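Local structure of periplasmic binding protein (Veillonella parvula, 4LJS) at residues 66-71 with 104-109; 98-103 with 126-131; 179-184 with 301-306. The protein probably binds a solute, perhaps a metal chelate such as an iron-siderophore or cobalamin-like compound, in the periplasm for delivery to an ABC importer. All coordinates share one frame; numbering follows the deposited sequence. Where two conformers were deposited one is given.

How the contacts relate
Contacts 1 and 2 are neighbours in one lobe, their centres 10 Å apart, and share helix 100-106: its inner side meets strand 67-71 in contact 1, and residues Leu-100 and Val-103 meet helix 126-130 in contact 2. They interlock further where Pro-108 CG packs 3.9 Å from Trp-129 CZ3. Contact 3 lies on the other side of the chain's centre, with its centre 33 Å from that of contact 1 and 37 Å from that of contact 2. It joins helix 168-188, the long connection between the lobes, to helix 299-310. The side chain of Ser-181 is about 6 Å from a bound phosphate, probably derived from the crystallisation liquor.

Contact 1: 66-71 with 104-109; sequences RIVAGM and LMMKPD
With chi1 at -69°, Met-106 sets its CG anti to its own carbonyl carbon, and the chain then runs out extended (chi2 174°) until its selenium reaches Ala-69. The two residues belong to a beta-alpha-beta crossover of the parallel sheet: edge strand 67-71 is linked to strand 110-113 by a long connection that includes helix 100-106, with strand 47-50 lying between the two strands. Methionine, present here as selenomethionine, suits the layer between helix and sheet because its chain is long, unbranched and flexible. Its SE lies 3.6 Å from Ala-69 CB, and the small methyl group of the alanine lets the chain come this near the strand. Nearer the helix backbone, Val-68 CG1 packs more loosely on Met-106 CG, at 4.4 Å. Successive side chains of a regular strand point to opposite faces, yet those of Val-68 and Ala-69 both turn to the helix, because the chain bends a corner at Val-68. The same selenomethionine also rests on Val-48 of the adjacent strand, so the contact belongs to a wider apolar layer. Beyond it the helix stops: Lys-107 takes a positive phi of 53°, and its N still bonds to Leu-104 O at 3.1 Å. Arg-46 NH1 binds Met-106 O, while Asp-109 receives the backbone N atoms of Glu-45 and Arg-46, tying this exit to the chain entering strand 47-50. The outermost methyl, Met-106 CE, lies 4.7 Å from Met-71 CE, one strand repeat beyond Ala-69.

Contact 2: 98-103 with 126-131; sequences ANLESV and PTFWQA
Leu-100 CD1 lies by two aromatic side chains, 4.2 Å from Phe-128 CE1 and 4.1 Å from Trp-129 CZ2. One turn farther along the same helix, Val-103 CG1 packs 3.8 Å from Trp-129 CH2, the valine crossing the indole at about a right angle. The branched aliphatic chains suit this place because their methyl groups can settle against the six-membered part of the indole while the two backbones remain well separated. Leu-100 holds CG anti to its backbone N (chi1 178°), which carries its CD1 out to the neighbouring helix although the side chain sets off obliquely to it. The two aromatic rings meet edge to face: Phe-128 CD1 stands 3.7 Å above the centre of the Trp-129 indole, while Trp-129 CG lies in the plane of the Phe-128 ring at its edge. The indole's one polar atom, NE1, donates to Leu-123 O, so the buried ring nitrogen has a partner and the rotation of the indole is restrained. Behind Leu-100, helix 100-106 is begun by Asn-99 at its N-cap. Asn-99 OD1 takes Ser-102 N at 2.9 Å in a nearly straight bond (167°), and Ser-102 OG at 3.0 Å from the same face of the amide. Further in, Val-103 and Trp-129 both lie on Leu-111 of strand 110-113, while Trp-129 also reaches Val-136 of strand 135-138. Two helices packed side by side over one face of a parallel sheet are characteristic of a Rossmann-like alpha/beta lobe of a periplasmic binding protein.

Contact 3: 179-184 with 301-306; sequences QQSVAY and DSIDIV. Unlike the reference sequence in segment 301-306: Ser-302 (reference Gly).
Asp-301 OD1 is gripped by two salt bridges, from Arg-298 NE and Arg-80 NH1, two residues before Ile-303, the residue that meets Ser-181 and Val-182. Two positive partners on one oxygen would favour the charged carboxylate there, and Arg-80 ties helix 299-310 to the connection between strand 67-71 and helix 84-89. Across the contact itself, packing does the work. Ile-303 is branched, so it can serve two neighbours at once: CG2 approaches Ser-181 OG at 3.9 Å, while the extended arm (chi2 169°) brings CD1 to 4.2 Å from Val-182 CG2. A small serine and a short valine let the isoleucine fit between the helices, whose segments run nearly parallel, at 15°, with their axes 10.6 Å apart. Asp-304 OD1 comes near the serine hydroxyl but stays 4.4 Å from Ser-181 OG. The OG of Ser-302, where the reference sequence has Gly, lies in hydrogen-bonding reach of Ala-291 O and Leu-299 O, two acceptors that must share its one proton or take it in turn. Helix 168-188 leads from one lobe to the other, consistent with the long linking helix of the BtuF and FhuD type of binding protein. Met-151 of helix 151-164 touches both Val-182 and Ile-303, whereas Ser-302 and Val-306 settle helix 299-310 on Leu-287 of strand 284-288 and Ile-219 of helix 215-222.

Contact 1: 66-71 with 104-109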
ATOM      1  N   ARG A  66      -7.829   4.028 -18.518  1.00 35.19           N
ATOM      2  CA  ARG A  66      -6.567   4.394 -19.157  1.00 38.61           C
ATOM      3  C   ARG A  66      -5.481   3.334 -18.957  1.00 38.59           C
ATOM      4  O   ARG A  66      -4.435   3.375 -19.605  1.00 31.31           O
ATOM      5  CB  ARG A  66      -6.103   5.782 -18.693  1.00 34.89           C
ATOM      6  CG  ARG A  66      -7.091   6.878 -19.081  1.00 38.72           C
ATOM      7  CD  ARG A  66      -6.670   8.264 -18.637  1.00 43.88           C
ATOM      8  NE  ARG A  66      -7.636   9.264 -19.094  1.00 45.05           N
ATOM      9  CZ  ARG A  66      -7.486  10.003 -20.189  1.00 42.76           C
ATOM     10  NH1 ARG A  66      -6.396   9.879 -20.933  1.00 36.93           N
ATOM     11  NH2 ARG A  66      -8.420  10.881 -20.533  1.00 46.96           N
ATOM     12  N   ILE A  67      -5.746   2.372 -18.078  1.00 39.11           N
ATOM     13  CA  ILE A  67      -4.796   1.299 -17.817  1.00 34.05           C
ATOM     14  C   ILE A  67      -4.836   0.213 -18.901  1.00 34.52           C
ATOM     15  O   ILE A  67      -5.864  -0.435 -19.113  1.00 40.20           O
ATOM     16  CB  ILE A  67      -5.063   0.632 -16.460  1.00 31.63           C
ATOM     17  CG1 ILE A  67      -4.992   1.654 -15.325  1.00 33.19           C
ATOM     18  CG2 ILE A  67      -4.081  -0.513 -16.241  1.00 27.86           C
ATOM     19  CD1 ILE A  67      -5.338   1.073 -13.959  1.00 36.62           C
ATOM     20  N   VAL A  68      -3.711   0.014 -19.579  1.00 34.00           N
ATOM     21  CA  VAL A  68      -3.592  -1.059 -20.557  1.00 35.68           C
ATOM     22  C   VAL A  68      -3.148  -2.344 -19.872  1.00 36.60           C
ATOM     23  O   VAL A  68      -3.691  -3.422 -20.132  1.00 36.95           O
ATOM     24  CB  VAL A  68      -2.616  -0.697 -21.694  1.00 40.85           C
ATOM     25  CG1 VAL A  68      -2.371  -1.910 -22.599  1.00 42.86           C
ATOM     26  CG2 VAL A  68      -3.171   0.462 -22.505  1.00 31.91           C
ATOM     27  N   ALA A  69      -2.170  -2.223 -18.979  1.00 33.83           N
ATOM     28  CA  ALA A  69      -1.708  -3.368 -18.208  1.00 34.86           C
ATOM     29  C   ALA A  69      -1.686  -3.053 -16.716  1.00 29.96           C
ATOM     30  O   ALA A  69      -1.169  -2.014 -16.289  1.00 34.80           O
ATOM     31  CB  ALA A  69      -0.337  -3.822 -18.688  1.00 30.34           C
ATOM     32  N   GLY A  70      -2.277  -3.948 -15.931  1.00 27.56           N
ATOM     33  CA  GLY A  70      -2.303  -3.819 -14.484  1.00 26.52           C
ATOM     34  C   GLY A  70      -1.886  -5.159 -13.931  1.00 35.90           C
ATOM     35  O   GLY A  70      -2.717  -6.053 -13.736  1.00 32.27           O
HETATM   36  N   MSE A  71      -0.587  -5.311 -13.696  1.00 29.57           N
HETATM   37  CA  MSE A  71      -0.038  -6.633 -13.416  1.00 34.09           C
HETATM   38  C   MSE A  71       0.432  -6.756 -11.973  1.00 35.62           C
HETATM   39  O   MSE A  71       0.922  -5.793 -11.394  1.00 28.41           O
HETATM   40  CB  MSE A  71       1.110  -6.937 -14.386  1.00 28.63           C
HETATM   41  CG  MSE A  71       0.685  -6.871 -15.852  1.00 40.36           C
HETATM   42 SE   MSE A  71       2.152  -7.072 -17.137  0.65 44.77          SE
HETATM   43  CE  MSE A  71       2.623  -5.197 -17.289  1.00 46.89           C
ATOM     44  N   LEU A 104       6.996  -3.123 -24.441  1.00 28.49           N
ATOM     45  CA  LEU A 104       7.280  -2.372 -25.660  1.00 31.61           C
ATOM     46  C   LEU A 104       6.110  -2.465 -26.652  1.00 34.32           C
ATOM     47  O   LEU A 104       5.695  -1.460 -27.222  1.00 40.56           O
ATOM     48  CB  LEU A 104       8.587  -2.851 -26.312  1.00 29.88           C
ATOM     49  CG  LEU A 104       9.887  -2.339 -25.662  1.00 34.81           C
ATOM     50  CD1 LEU A 104      11.115  -3.092 -26.177  1.00 27.69           C
ATOM     51  CD2 LEU A 104      10.052  -0.840 -25.873  1.00 35.31           C
HETATM   52  N   MSE A 105       5.588  -3.676 -26.835  0.51 32.49           N
HETATM   53  CA  MSE A 105       4.475  -3.925 -27.752  0.51 38.55           C
HETATM   54  C   MSE A 105       3.229  -3.125 -27.373  0.51 41.06           C
HETATM   55  O   MSE A 105       2.459  -2.711 -28.240  0.51 44.17           O
HETATM   56  CB  MSE A 105       4.149  -5.427 -27.806  0.51 35.90           C
HETATM   57  CG  MSE A 105       2.847  -5.791 -28.530  0.51 39.29           C
HETATM   58 SE   MSE A 105       1.243  -5.801 -27.392  0.51 61.74          SE
HETATM   59  CE  MSE A 105       1.789  -7.187 -26.121  0.51 36.70           C
HETATM   60  N   MSE A 106       3.045  -2.910 -26.073  1.00 37.55           N
HETATM   61  CA  MSE A 106       1.879  -2.205 -25.557  1.00 41.32           C
HETATM   62  C   MSE A 106       1.947  -0.705 -25.802  1.00 41.11           C
HETATM   63  O   MSE A 106       0.920  -0.027 -25.773  1.00 35.07           O
HETATM   64  CB  MSE A 106       1.757  -2.443 -24.053  1.00 41.75           C
HETATM   65  CG  MSE A 106       1.394  -3.849 -23.680  1.00 42.89           C
HETATM   66 SE   MSE A 106       1.464  -4.092 -21.754  0.56 38.24          SE
HETATM   67  CE  MSE A 106       1.463  -6.047 -21.763  1.00 33.75           C
ATOM     68  N   LYS A 107       3.164  -0.197 -25.994  1.00 41.40           N
ATOM     69  CA  LYS A 107       3.406   1.228 -26.231  1.00 42.95           C
ATOM     70  C   LYS A 107       2.774   2.117 -25.164  1.00 34.47           C
ATOM     71  O   LYS A 107       1.857   2.890 -25.453  1.00 40.26           O
ATOM     72  CB  LYS A 107       2.916   1.640 -27.630  1.00 47.74           C
ATOM     73  CG  LYS A 107       3.697   0.992 -28.755  1.00 58.35           C
ATOM     74  CD  LYS A 107       3.290   1.526 -30.120  1.00 60.88           C
ATOM     75  CE  LYS A 107       3.659   2.991 -30.282  1.00 61.16           C
ATOM     76  NZ  LYS A 107       3.664   3.377 -31.723  1.00 73.02           N
ATOM     77  N   PRO A 108       3.257   2.006 -23.923  1.00 43.94           N
ATOM     78  CA  PRO A 108       2.687   2.849 -22.872  1.00 45.06           C
ATOM     79  C   PRO A 108       3.145   4.294 -23.045  1.00 46.65           C
ATOM     80  O   PRO A 108       4.175   4.542 -23.680  1.00 40.90           O
ATOM     81  CB  PRO A 108       3.311   2.271 -21.605  1.00 36.47           C
ATOM     82  CG  PRO A 108       4.659   1.780 -22.067  1.00 38.15           C
ATOM     83  CD  PRO A 108       4.400   1.208 -23.436  1.00 39.36           C
ATOM     84  N   ASP A 109       2.389   5.236 -22.494  1.00 36.16           N
ATOM     85  CA  ASP A 109       2.868   6.604 -22.418  1.00 36.68           C
ATOM     86  C   ASP A 109       3.157   6.977 -20.957  1.00 40.34           C
ATOM     87  O   ASP A 109       3.746   8.014 -20.672  1.00 41.79           O
ATOM     88  CB  ASP A 109       1.920   7.599 -23.134  1.00 40.96           C
ATOM     89  CG  ASP A 109       0.504   7.602 -22.572  1.00 42.86           C
ATOM     90  OD1 ASP A 109       0.238   6.914 -21.560  1.00 44.09           O
ATOM     91  OD2 ASP A 109      -0.349   8.316 -23.147  1.00 50.87           O
TER

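Contact 2: 98-103 with 126-131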
ATOM      1  N   ALA A  98       4.972  -9.102 -17.837  1.00 29.49           N
ATOM      2  CA  ALA A  98       5.840  -8.149 -17.153  1.00 33.08           C
ATOM      3  C   ALA A  98       7.281  -8.356 -17.585  1.00 28.05           C
ATOM      4  O   ALA A  98       8.132  -8.753 -16.796  1.00 30.72           O
ATOM      5  CB  ALA A  98       5.701  -8.262 -15.614  1.00 30.56           C
ATOM      6  N   ASN A  99       7.539  -8.106 -18.861  1.00 29.78           N
ATOM      7  CA  ASN A  99       8.887  -8.167 -19.400  1.00 34.58           C
ATOM      8  C   ASN A  99       8.992  -7.074 -20.443  1.00 35.11           C
ATOM      9  O   ASN A  99       7.971  -6.569 -20.925  1.00 31.23           O
ATOM     10  CB  ASN A  99       9.179  -9.530 -20.019  1.00 30.41           C
ATOM     11  CG  ASN A  99       8.221  -9.871 -21.130  1.00 39.81           C
ATOM     12  OD1 ASN A  99       8.347  -9.364 -22.242  1.00 38.68           O
ATOM     13  ND2 ASN A  99       7.240 -10.715 -20.833  1.00 40.02           N
ATOM     14  N   LEU A 100      10.219  -6.708 -20.789  1.00 31.80           N
ATOM     15  CA  LEU A 100      10.435  -5.542 -21.626  1.00 35.06           C
ATOM     16  C   LEU A 100       9.791  -5.701 -23.007  1.00 35.74           C
ATOM     17  O   LEU A 100       9.194  -4.758 -23.539  1.00 34.14           O
ATOM     18  CB  LEU A 100      11.932  -5.221 -21.726  1.00 29.12           C
ATOM     19  CG  LEU A 100      12.335  -4.043 -22.625  1.00 36.21           C
ATOM     20  CD1 LEU A 100      11.701  -2.721 -22.165  1.00 29.02           C
ATOM     21  CD2 LEU A 100      13.853  -3.921 -22.705  1.00 29.74           C
ATOM     22  N   GLU A 101       9.891  -6.896 -23.574  1.00 29.78           N
ATOM     23  CA  GLU A 101       9.405  -7.120 -24.930  1.00 35.13           C
ATOM     24  C   GLU A 101       7.882  -6.941 -25.027  1.00 34.02           C
ATOM     25  O   GLU A 101       7.390  -6.291 -25.947  1.00 38.84           O
ATOM     26  CB  GLU A 101       9.843  -8.494 -25.441  1.00 34.01           C
ATOM     27  CG  GLU A 101      10.359  -8.464 -26.849  1.00 45.09           C
ATOM     28  CD  GLU A 101      10.924  -9.799 -27.311  1.00 50.40           C
ATOM     29  OE1 GLU A 101      12.136 -10.043 -27.097  1.00 45.95           O
ATOM     30  OE2 GLU A 101      10.157 -10.593 -27.901  1.00 51.27           O
ATOM     31  N   SER A 102       7.143  -7.492 -24.068  1.00 29.53           N
ATOM     32  CA  SER A 102       5.679  -7.333 -24.037  1.00 36.03           C
ATOM     33  C   SER A 102       5.256  -5.880 -23.788  1.00 31.97           C
ATOM     34  O   SER A 102       4.328  -5.377 -24.418  1.00 33.40           O
ATOM     35  CB  SER A 102       5.045  -8.224 -22.960  1.00 31.05           C
ATOM     36  OG  SER A 102       5.463  -9.570 -23.090  1.00 37.23           O
ATOM     37  N   VAL A 103       5.928  -5.214 -22.855  1.00 32.27           N
ATOM     38  CA  VAL A 103       5.598  -3.822 -22.547  1.00 26.40           C
ATOM     39  C   VAL A 103       5.915  -2.861 -23.706  1.00 29.51           C
ATOM     40  O   VAL A 103       5.168  -1.912 -23.943  1.00 32.94           O
ATOM     41  CB  VAL A 103       6.236  -3.369 -21.232  1.00 29.46           C
ATOM     42  CG1 VAL A 103       6.010  -1.879 -21.005  1.00 32.37           C
ATOM     43  CG2 VAL A 103       5.641  -4.168 -20.074  1.00 27.53           C
ATOM     44  N   PRO A 126      13.753   5.366 -16.632  1.00 43.24           N
ATOM     45  CA  PRO A 126      13.033   6.567 -17.080  1.00 45.11           C
ATOM     46  C   PRO A 126      13.659   7.188 -18.323  1.00 49.78           C
ATOM     47  O   PRO A 126      12.940   7.657 -19.205  1.00 51.42           O
ATOM     48  CB  PRO A 126      13.206   7.528 -15.903  1.00 43.23           C
ATOM     49  CG  PRO A 126      13.268   6.618 -14.712  1.00 42.48           C
ATOM     50  CD  PRO A 126      14.023   5.405 -15.180  1.00 38.99           C
ATOM     51  N   THR A 127      14.985   7.195 -18.375  1.00 43.84           N
ATOM     52  CA  THR A 127      15.721   7.729 -19.516  1.00 44.79           C
ATOM     53  C   THR A 127      15.401   6.963 -20.803  1.00 45.12           C
ATOM     54  O   THR A 127      15.259   7.554 -21.874  1.00 42.64           O
ATOM     55  CB  THR A 127      17.236   7.714 -19.241  1.00 38.19           C
ATOM     56  OG1 THR A 127      17.540   8.700 -18.246  1.00 52.78           O
ATOM     57  CG2 THR A 127      18.028   8.029 -20.506  1.00 36.46           C
ATOM     58  N   PHE A 128      15.279   5.646 -20.686  1.00 37.81           N
ATOM     59  CA  PHE A 128      14.934   4.804 -21.819  1.00 38.86           C
ATOM     60  C   PHE A 128      13.553   5.172 -22.352  1.00 38.12           C
ATOM     61  O   PHE A 128      13.370   5.360 -23.554  1.00 41.50           O
ATOM     62  CB  PHE A 128      14.975   3.333 -21.397  1.00 36.90           C
ATOM     63  CG  PHE A 128      14.475   2.381 -22.440  1.00 39.99           C
ATOM     64  CD1 PHE A 128      13.130   2.033 -22.497  1.00 36.62           C
ATOM     65  CD2 PHE A 128      15.348   1.807 -23.350  1.00 40.80           C
ATOM     66  CE1 PHE A 128      12.663   1.139 -23.461  1.00 30.55           C
ATOM     67  CE2 PHE A 128      14.886   0.915 -24.314  1.00 40.25           C
ATOM     68  CZ  PHE A 128      13.535   0.581 -24.364  1.00 30.51           C
ATOM     69  N   TRP A 129      12.588   5.276 -21.448  1.00 41.25           N
ATOM     70  CA  TRP A 129      11.207   5.549 -21.825  1.00 39.73           C
ATOM     71  C   TRP A 129      10.990   6.980 -22.294  1.00 43.52           C
ATOM     72  O   TRP A 129      10.136   7.236 -23.143  1.00 47.02           O
ATOM     73  CB  TRP A 129      10.264   5.205 -20.668  1.00 36.14           C
ATOM     74  CG  TRP A 129      10.150   3.730 -20.490  1.00 34.00           C
ATOM     75  CD1 TRP A 129      10.656   2.983 -19.465  1.00 23.94           C
ATOM     76  CD2 TRP A 129       9.522   2.808 -21.391  1.00 34.70           C
ATOM     77  NE1 TRP A 129      10.374   1.651 -19.668  1.00 29.61           N
ATOM     78  CE2 TRP A 129       9.675   1.517 -20.841  1.00 28.49           C
ATOM     79  CE3 TRP A 129       8.838   2.950 -22.607  1.00 31.48           C
ATOM     80  CZ2 TRP A 129       9.171   0.373 -21.462  1.00 25.97           C
ATOM     81  CZ3 TRP A 129       8.336   1.815 -23.229  1.00 25.51           C
ATOM     82  CH2 TRP A 129       8.502   0.538 -22.651  1.00 28.79           C
ATOM     83  N   GLN A 130      11.766   7.909 -21.748  1.00 41.14           N
ATOM     84  CA  GLN A 130      11.647   9.302 -22.148  1.00 48.68           C
ATOM     85  C   GLN A 130      12.087   9.476 -23.600  1.00 52.54           C
ATOM     86  O   GLN A 130      11.629  10.379 -24.299  1.00 51.88           O
ATOM     87  CB  GLN A 130      12.423  10.218 -21.197  1.00 46.87           C
ATOM     88  CG  GLN A 130      11.676  10.470 -19.884  1.00 59.71           C
ATOM     89  CD  GLN A 130      12.555  11.051 -18.789  1.00 71.37           C
ATOM     90  OE1 GLN A 130      13.762  11.208 -18.963  1.00 77.29           O
ATOM     91  NE2 GLN A 130      11.948  11.372 -17.650  1.00 73.06           N
ATOM     92  N   ALA A 131      12.959   8.586 -24.060  1.00 46.56           N
ATOM     93  CA  ALA A 131      13.392   8.620 -25.447  1.00 51.81           C
ATOM     94  C   ALA A 131      12.296   8.046 -26.346  1.00 52.39           C
ATOM     95  O   ALA A 131      12.296   8.260 -27.557  1.00 53.40           O
ATOM     96  CB  ALA A 131      14.684   7.842 -25.613  1.00 53.53           C
TER

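Contact 3: 179-184 with 301-306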
ATOM      1  N   GLN A 179      -6.845  11.455   6.435  1.00 30.56           N
ATOM      2  CA  GLN A 179      -6.279  12.362   7.425  1.00 35.58           C
ATOM      3  C   GLN A 179      -7.279  12.721   8.525  1.00 38.97           C
ATOM      4  O   GLN A 179      -6.924  12.779   9.703  1.00 39.01           O
ATOM      5  CB  GLN A 179      -5.776  13.637   6.754  1.00 35.08           C
ATOM      6  CG  GLN A 179      -4.616  13.427   5.791  1.00 34.75           C
ATOM      7  CD  GLN A 179      -4.123  14.745   5.213  1.00 40.65           C
ATOM      8  OE1 GLN A 179      -4.898  15.689   5.055  1.00 46.98           O
ATOM      9  NE2 GLN A 179      -2.832  14.819   4.909  1.00 39.19           N
ATOM     10  N   GLN A 180      -8.525  12.972   8.139  1.00 34.92           N
ATOM     11  CA  GLN A 180      -9.561  13.311   9.108  1.00 39.72           C
ATOM     12  C   GLN A 180      -9.850  12.139  10.041  1.00 42.82           C
ATOM     13  O   GLN A 180     -10.167  12.326  11.218  1.00 39.45           O
ATOM     14  CB  GLN A 180     -10.844  13.740   8.397  1.00 40.40           C
ATOM     15  CG  GLN A 180     -10.755  15.113   7.762  1.00 55.67           C
ATOM     16  CD  GLN A 180     -12.038  15.534   7.072  1.00 68.45           C
ATOM     17  OE1 GLN A 180     -12.987  14.756   6.959  1.00 75.10           O
ATOM     18  NE2 GLN A 180     -12.070  16.773   6.603  1.00 69.43           N
ATOM     19  N   SER A 181      -9.744  10.932   9.496  1.00 34.99           N
ATOM     20  CA  SER A 181      -9.997   9.721  10.252  1.00 33.36           C
ATOM     21  C   SER A 181      -8.943   9.522  11.347  1.00 38.18           C
ATOM     22  O   SER A 181      -9.281   9.259  12.506  1.00 37.67           O
ATOM     23  CB  SER A 181     -10.028   8.523   9.304  1.00 33.46           C
ATOM     24  OG  SER A 181     -10.283   7.336  10.016  1.00 46.24           O
ATOM     25  N   VAL A 182      -7.672   9.642  10.969  1.00 31.81           N
ATOM     26  CA  VAL A 182      -6.570   9.558  11.919  1.00 29.93           C
ATOM     27  C   VAL A 182      -6.726  10.608  13.029  1.00 37.33           C
ATOM     28  O   VAL A 182      -6.613  10.290  14.212  1.00 33.41           O
ATOM     29  CB  VAL A 182      -5.197   9.751  11.224  1.00 31.91           C
ATOM     30  CG1 VAL A 182      -4.094   9.949  12.252  1.00 28.14           C
ATOM     31  CG2 VAL A 182      -4.864   8.553  10.293  1.00 25.26           C
ATOM     32  N   ALA A 183      -7.003  11.850  12.640  1.00 27.85           N
ATOM     33  CA  ALA A 183      -7.068  12.956  13.583  1.00 35.45           C
ATOM     34  C   ALA A 183      -8.268  12.825  14.509  1.00 38.59           C
ATOM     35  O   ALA A 183      -8.197  13.180  15.681  1.00 32.62           O
ATOM     36  CB  ALA A 183      -7.112  14.285  12.853  1.00 30.31           C
ATOM     37  N   TYR A 184      -9.371  12.323  13.968  1.00 38.28           N
ATOM     38  CA  TYR A 184     -10.559  12.082  14.773  1.00 41.39           C
ATOM     39  C   TYR A 184     -10.247  11.075  15.879  1.00 37.84           C
ATOM     40  O   TYR A 184     -10.530  11.326  17.051  1.00 35.64           O
ATOM     41  CB  TYR A 184     -11.695  11.565  13.891  1.00 41.06           C
ATOM     42  CG  TYR A 184     -12.855  10.990  14.663  1.00 36.65           C
ATOM     43  CD1 TYR A 184     -13.828  11.815  15.208  1.00 38.26           C
ATOM     44  CD2 TYR A 184     -12.978   9.612  14.844  1.00 35.42           C
ATOM     45  CE1 TYR A 184     -14.895  11.286  15.910  1.00 42.87           C
ATOM     46  CE2 TYR A 184     -14.032   9.077  15.544  1.00 37.69           C
ATOM     47  CZ  TYR A 184     -14.987   9.914  16.074  1.00 40.50           C
ATOM     48  OH  TYR A 184     -16.037   9.376  16.769  1.00 46.24           O
ATOM     49  N   ASP A 301      -7.581   0.962   4.223  1.00 37.33           N
ATOM     50  CA  ASP A 301      -7.885  -0.318   4.870  1.00 35.85           C
ATOM     51  C   ASP A 301      -7.083  -0.496   6.164  1.00 35.91           C
ATOM     52  O   ASP A 301      -7.616  -0.947   7.184  1.00 34.82           O
ATOM     53  CB  ASP A 301      -7.603  -1.495   3.922  1.00 38.45           C
ATOM     54  CG  ASP A 301      -8.546  -1.538   2.732  1.00 52.92           C
ATOM     55  OD1 ASP A 301      -8.310  -0.807   1.749  1.00 61.42           O
ATOM     56  OD2 ASP A 301      -9.519  -2.318   2.770  1.00 64.94           O
ATOM     57  N   SER A 302      -5.797  -0.157   6.119  1.00 29.38           N
ATOM     58  CA  SER A 302      -4.953  -0.311   7.299  1.00 36.20           C
ATOM     59  C   SER A 302      -5.278   0.701   8.394  1.00 37.15           C
ATOM     60  O   SER A 302      -5.270   0.349   9.574  1.00 39.32           O
ATOM     61  CB  SER A 302      -3.470  -0.270   6.948  1.00 37.60           C
ATOM     62  OG  SER A 302      -3.130   0.845   6.151  1.00 43.45           O
ATOM     63  N   ILE A 303      -5.566   1.944   8.006  1.00 34.59           N
ATOM     64  CA  ILE A 303      -6.030   2.950   8.962  1.00 37.66           C
ATOM     65  C   ILE A 303      -7.233   2.431   9.749  1.00 36.87           C
ATOM     66  O   ILE A 303      -7.270   2.511  10.975  1.00 40.90           O
ATOM     67  CB  ILE A 303      -6.426   4.271   8.271  1.00 37.31           C
ATOM     68  CG1 ILE A 303      -5.188   5.030   7.797  1.00 37.14           C
ATOM     69  CG2 ILE A 303      -7.204   5.160   9.229  1.00 30.27           C
ATOM     70  CD1 ILE A 303      -5.521   6.194   6.879  1.00 34.88           C
ATOM     71  N   ASP A 304      -8.209   1.883   9.034  1.00 34.27           N
ATOM     72  CA  ASP A 304      -9.410   1.330   9.657  1.00 33.26           C
ATOM     73  C   ASP A 304      -9.132   0.151  10.584  1.00 38.36           C
ATOM     74  O   ASP A 304      -9.645   0.099  11.705  1.00 34.73           O
ATOM     75  CB  ASP A 304     -10.437   0.929   8.594  1.00 38.93           C
ATOM     76  CG  ASP A 304     -11.114   2.135   7.958  1.00 49.52           C
ATOM     77  OD1 ASP A 304     -10.954   3.258   8.484  1.00 50.30           O
ATOM     78  OD2 ASP A 304     -11.810   1.963   6.936  1.00 62.86           O
ATOM     79  N   ILE A 305      -8.322  -0.794  10.120  1.00 29.66           N
ATOM     80  CA  ILE A 305      -8.002  -1.962  10.929  1.00 34.93           C
ATOM     81  C   ILE A 305      -7.210  -1.575  12.176  1.00 36.92           C
ATOM     82  O   ILE A 305      -7.521  -2.017  13.286  1.00 37.66           O
ATOM     83  CB  ILE A 305      -7.238  -3.024  10.119  1.00 34.92           C
ATOM     84  CG1 ILE A 305      -8.154  -3.587   9.027  1.00 32.24           C
ATOM     85  CG2 ILE A 305      -6.708  -4.131  11.038  1.00 28.16           C
ATOM     86  CD1 ILE A 305      -7.495  -4.586   8.105  1.00 33.65           C
ATOM     87  N   VAL A 306      -6.204  -0.728  12.002  1.00 31.12           N
ATOM     88  CA  VAL A 306      -5.371  -0.337  13.125  1.00 29.96           C
ATOM     89  C   VAL A 306      -6.124   0.545  14.137  1.00 33.35           C
ATOM     90  O   VAL A 306      -6.064   0.299  15.344  1.00 33.32           O
ATOM     91  CB  VAL A 306      -4.061   0.309  12.657  1.00 35.53           C
ATOM     92  CG1 VAL A 306      -3.253   0.770  13.849  1.00 30.50           C
ATOM     93  CG2 VAL A 306      -3.259  -0.700  11.828  1.00 31.28           C
TER